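Local coordinates for protein 1-Cys peroxiredoxin (Vibrio vulnificus MO6-24/O, PDB 5K2I) that probably reduces hydrogen peroxide and other peroxides as a 1-Cys peroxiredoxin of the thioredoxin-like superfamily, with a proposed part in scavenging nitric oxide, at residues Phe80-Lys83 / Ala84-Glu87; Val139-Lys143 / Ser144-Ser148. All coordinates share one frame; numbering follows the deposited sequence.

Contact 1 of 2, residues Phe80-Lys83 / Ala84-Glu87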
loop_
_atom_site.group_PDB
_atom_site.type_symbol
_atom_site.label_atom_id
_atom_site.label_comp_id
_atom_site.label_asym_id
_atom_site.label_seq_id
_atom_site.Cartn_x
_atom_site.Cartn_y
_atom_site.Cartn_z
ATOM N N PHE A 80 -0.484 -22.830 11.892
ATOM C CA PHE A 80 -1.342 -22.439 13.027
ATOM C C PHE A 80 -1.847 -21.011 12.854
ATOM O O PHE A 80 -3.033 -20.729 13.073
ATOM C CB PHE A 80 -0.603 -22.562 14.366
ATOM C CG PHE A 80 -0.187 -23.969 14.701
ATOM C CD1 PHE A 80 -1.129 -24.930 15.006
ATOM C CD2 PHE A 80 1.151 -24.327 14.678
ATOM C CE1 PHE A 80 -0.745 -26.235 15.304
ATOM C CE2 PHE A 80 1.550 -25.630 14.976
ATOM C CZ PHE A 80 0.593 -26.586 15.280
ATOM N N VAL A 81 -0.961 -20.115 12.446
ATOM C CA VAL A 81 -1.369 -18.736 12.210
ATOM C C VAL A 81 -2.362 -18.653 11.049
ATOM O O VAL A 81 -3.340 -17.914 11.124
ATOM C CB VAL A 81 -0.148 -17.840 11.947
ATOM C CG1 VAL A 81 -0.583 -16.449 11.497
ATOM C CG2 VAL A 81 0.696 -17.741 13.203
ATOM N N MET A 82 -2.147 -19.432 9.985
ATOM C CA MET A 82 -3.084 -19.393 8.858
ATOM C C MET A 82 -4.480 -19.899 9.242
ATOM O O MET A 82 -5.492 -19.334 8.813
ATOM C CB MET A 82 -2.549 -20.189 7.659
ATOM C CG MET A 82 -1.323 -19.560 6.985
ATOM S SD MET A 82 -1.629 -17.887 6.347
ATOM C CE MET A 82 -2.628 -18.245 4.905
ATOM N N LYS A 83 -4.534 -20.956 10.052
ATOM C CA LYS A 83 -5.805 -21.453 10.547
ATOM C C LYS A 83 -6.511 -20.394 11.394
ATOM O O LYS A 83 -7.704 -20.157 11.223
ATOM C CB LYS A 83 -5.595 -22.735 11.351
ATOM C CG LYS A 83 -6.878 -23.326 11.915
ATOM C CD LYS A 83 -6.609 -24.705 12.501
ATOM C CE LYS A 83 -7.891 -25.349 13.001
ATOM N NZ LYS A 83 -8.447 -24.564 14.132
ATOM N N ALA A 84 -5.760 -19.733 12.271
ATOM C CA ALA A 84 -6.334 -18.709 13.137
ATOM C C ALA A 84 -6.872 -17.548 12.311
ATOM O O ALA A 84 -7.921 -16.985 12.612
ATOM C CB ALA A 84 -5.311 -18.224 14.129
ATOM N N TRP A 85 -6.159 -17.198 11.248
ATOM C CA TRP A 85 -6.558 -16.067 10.422
ATOM C C TRP A 85 -7.843 -16.368 9.656
ATOM O O TRP A 85 -8.751 -15.528 9.583
ATOM C CB TRP A 85 -5.434 -15.709 9.453
ATOM C CG TRP A 85 -5.648 -14.432 8.687
ATOM C CD1 TRP A 85 -6.196 -13.261 9.152
ATOM C CD2 TRP A 85 -5.307 -14.198 7.319
ATOM N NE1 TRP A 85 -6.206 -12.319 8.152
ATOM C CE2 TRP A 85 -5.673 -12.868 7.012
ATOM C CE3 TRP A 85 -4.730 -14.992 6.320
ATOM C CZ2 TRP A 85 -5.480 -12.305 5.742
ATOM C CZ3 TRP A 85 -4.532 -14.431 5.057
ATOM C CH2 TRP A 85 -4.919 -13.105 4.778
ATOM N N GLY A 86 -7.930 -17.570 9.093
ATOM C CA GLY A 86 -9.162 -17.987 8.439
ATOM C C GLY A 86 -10.357 -17.968 9.388
ATOM O O GLY A 86 -11.446 -17.530 9.017
ATOM N N GLU A 87 -10.151 -18.433 10.616
ATOM C CA GLU A 87 -11.222 -18.422 11.618
ATOM C C GLU A 87 -11.646 -16.990 11.969
ATOM O O GLU A 87 -12.843 -16.700 12.045
ATOM C CB GLU A 87 -10.786 -19.193 12.871
ATOM C CG GLU A 87 -10.766 -20.697 12.649
ATOM C CD GLU A 87 -9.990 -21.458 13.707
ATOM O OE1 GLU A 87 -9.404 -20.816 14.603
ATOM O OE2 GLU A 87 -9.966 -22.705 13.629
#
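Helix 79-88, the connecting helix of the beta-alpha-beta unit formed with strands 70-75 and 95-98, joins Met-82 to Trp-85 on one flank and Lys-83 to Glu-87 on another. It illustrates how an amphipathic helix sorts its short-range contacts. On the buried flank the two side chains run side by side in the same direction. The Met-82 chain is folded at chi2 and chi3, which brings CE to the edge of the indole, near its plane and 4.1 Å from Trp-85 CE3. Met-82 SD lies obliquely, 5.5 Å from the centroid of the six-membered Trp-85 ring, a Met-aromatic contact. Both residues continue onto Met-96 and Ser-73 of the flanking strands, while the ring of Phe-44 meets that of Trp-85 at about 50°. Four successive i+4 to i backbone bonds run through the helix, among them Gly-86 N to Met-82 O at 3.0 Å. The exposed flank carries charge instead. CG of Lys-83 stands anti to the backbone N (chi1 180°), and the otherwise extended chain bends at its last torsion, which puts NZ beside the Glu-87 carboxylate. One oxygen takes the salt bridge: Lys-83 NZ to Glu-87 OE2 measures 2.5 Å, so short that the exact length is doubtful.

Contact 2 of 2, residues Val139-Lys143 / Ser144-Ser148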
loop_
_atom_site.group_PDB
_atom_site.type_symbol
_atom_site.label_atom_id
_atom_site.label_comp_id
_atom_site.label_asym_id
_atom_site.label_seq_id
_atom_site.Cartn_x
_atom_site.Cartn_y
_atom_site.Cartn_z
ATOM N N VAL A 139 0.391 -9.556 -10.460
ATOM C CA VAL A 139 1.275 -9.211 -9.349
ATOM C C VAL A 139 1.121 -7.729 -9.013
ATOM O O VAL A 139 1.059 -6.883 -9.917
ATOM C CB VAL A 139 2.753 -9.536 -9.693
ATOM C CG1 VAL A 139 3.651 -9.223 -8.518
ATOM C CG2 VAL A 139 2.894 -11.011 -10.096
ATOM N N GLU A 140 1.041 -7.415 -7.725
ATOM C CA GLU A 140 0.957 -6.011 -7.304
ATOM C C GLU A 140 2.171 -5.223 -7.803
ATOM O O GLU A 140 3.298 -5.707 -7.764
ATOM C CB GLU A 140 0.848 -5.908 -5.772
ATOM C CG GLU A 140 0.629 -4.476 -5.252
ATOM C CD GLU A 140 0.702 -4.335 -3.737
ATOM O OE1 GLU A 140 1.361 -5.156 -3.062
ATOM O OE2 GLU A 140 0.108 -3.361 -3.221
ATOM N N ALA A 141 1.929 -4.008 -8.287
ATOM C CA ALA A 141 3.015 -3.073 -8.584
ATOM C C ALA A 141 2.693 -1.769 -7.878
ATOM O O ALA A 141 2.079 -0.873 -8.466
ATOM C CB ALA A 141 3.179 -2.859 -10.086
ATOM N N PRO A 142 3.068 -1.666 -6.595
ATOM C CA PRO A 142 2.561 -0.570 -5.761
ATOM C C PRO A 142 2.981 0.826 -6.216
ATOM O O PRO A 142 2.185 1.757 -6.059
ATOM C CB PRO A 142 3.128 -0.889 -4.368
ATOM C CG PRO A 142 4.218 -1.881 -4.598
ATOM C CD PRO A 142 3.843 -2.649 -5.819
ATOM N N LYS A 143 4.171 0.972 -6.795
ATOM C CA LYS A 143 4.638 2.309 -7.160
ATOM C C LYS A 143 3.842 2.873 -8.325
ATOM O O LYS A 143 3.801 4.084 -8.521
ATOM C CB LYS A 143 6.125 2.292 -7.500
ATOM C CG LYS A 143 6.995 2.004 -6.283
ATOM C CD LYS A 143 8.472 2.018 -6.645
ATOM C CE LYS A 143 9.327 1.592 -5.463
ATOM N NZ LYS A 143 10.787 1.676 -5.761
ATOM N N SER A 144 3.193 2.015 -9.098
ATOM C CA SER A 144 2.413 2.525 -10.218
ATOM C C SER A 144 0.916 2.279 -10.028
ATOM O O SER A 144 0.145 2.366 -10.986
ATOM C CB SER A 144 2.903 1.924 -11.539
ATOM O OG SER A 144 2.935 0.512 -11.491
ATOM N N PHE A 145 0.510 2.025 -8.785
ATOM C CA PHE A 145 -0.901 1.856 -8.451
ATOM C C PHE A 145 -1.598 0.900 -9.405
ATOM O O PHE A 145 -2.650 1.224 -9.947
ATOM C CB PHE A 145 -1.633 3.209 -8.461
ATOM C CG PHE A 145 -1.211 4.132 -7.357
ATOM C CD1 PHE A 145 -0.119 4.967 -7.518
ATOM C CD2 PHE A 145 -1.895 4.150 -6.156
ATOM C CE1 PHE A 145 0.276 5.817 -6.499
ATOM C CE2 PHE A 145 -1.503 4.994 -5.132
ATOM C CZ PHE A 145 -0.416 5.826 -5.304
ATOM N N GLU A 146 -0.983 -0.250 -9.655
ATOM C CA GLU A 146 -1.653 -1.291 -10.419
ATOM C C GLU A 146 -2.581 -2.015 -9.453
ATOM O O GLU A 146 -2.185 -2.972 -8.774
ATOM C CB GLU A 146 -0.643 -2.235 -11.069
ATOM C CG GLU A 146 0.231 -1.550 -12.100
ATOM C CD GLU A 146 -0.497 -1.261 -13.402
ATOM O OE1 GLU A 146 -1.681 -1.633 -13.529
ATOM O OE2 GLU A 146 0.116 -0.636 -14.291
ATOM N N VAL A 147 -3.816 -1.521 -9.384
ATOM C CA VAL A 147 -4.738 -1.884 -8.314
ATOM C C VAL A 147 -5.627 -3.077 -8.669
ATOM O O VAL A 147 -6.858 -2.971 -8.670
ATOM C CB VAL A 147 -5.646 -0.696 -7.936
ATOM C CG1 VAL A 147 -6.245 -0.922 -6.566
ATOM C CG2 VAL A 147 -4.872 0.601 -7.951
ATOM N N SER A 148 -5.009 -4.213 -8.965
ATOM C CA SER A 148 -5.766 -5.411 -9.296
ATOM C C SER A 148 -6.373 -6.000 -8.023
ATOM O O SER A 148 -5.956 -5.660 -6.914
ATOM C CB SER A 148 -4.874 -6.430 -9.999
ATOM O OG SER A 148 -3.596 -6.455 -9.388
HETATM O O HOH W 1 -1.478 -5.813 -10.785
#
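The Phe-145 ring has Pro-142 O over one face, 4.2 Å above the plane and displaced toward the rim, while Lys-143 O approaches Phe-145 CD1 obliquely at 4.1 Å. Beyond this turn, Phe-117 of the second subunit meets the same ring, their planes at about 35°. The example shows how a tight turn gathers most of its donors on one carbonyl. Ala-141 O receives Ser-144 N at 3.2 Å, from above the carbonyl plane. It also takes two weak bonds, one from Ser-144 OG and a nearly straight one from Glu-146 N at 3.3 Å. With chi1 at 53°, the Ser-144 hydroxyl sits between its own N and carbonyl carbon, near both the oxygen and the methyl of Ala-141. Ala-141 CB also meets Glu-146 CG at 3.8 Å. The next carbonyl, Pro-142 O, accepts Phe-145 N at 3.2 Å, again from well above its plane. Farther back, a water bridges the two arms by donating to Val-139 O and bonding Ser-148 OG at 2.6 Å. Three donors thus share Ala-141 O, two of them weakly, so the turn rests on several modest bonds, and Lys-143 O is buried without a partner in the model.

In the fold
Contact 1 comes first along the chain and closes before contact 2 opens. Their centres lie 27 Å apart and their nearest atoms about 13 Å, so they do not touch. Both nevertheless lie in the Redoxin-family part of the chain and adjoin strands of the same mixed beta-sheet. Contact 1 lies within the helix that crosses from strand 70-75 to strand 95-98; contact 2 forms the loop from strand 133-139, which pairs with strand 120-130, to helix 150-156. Their surroundings differ: 80-87 packs against its own chain, and the second subunit does not reach it, whereas 139-148 lies at the surface and meets that subunit. One thus belongs to the thioredoxin-like core, the other to the dimer contact.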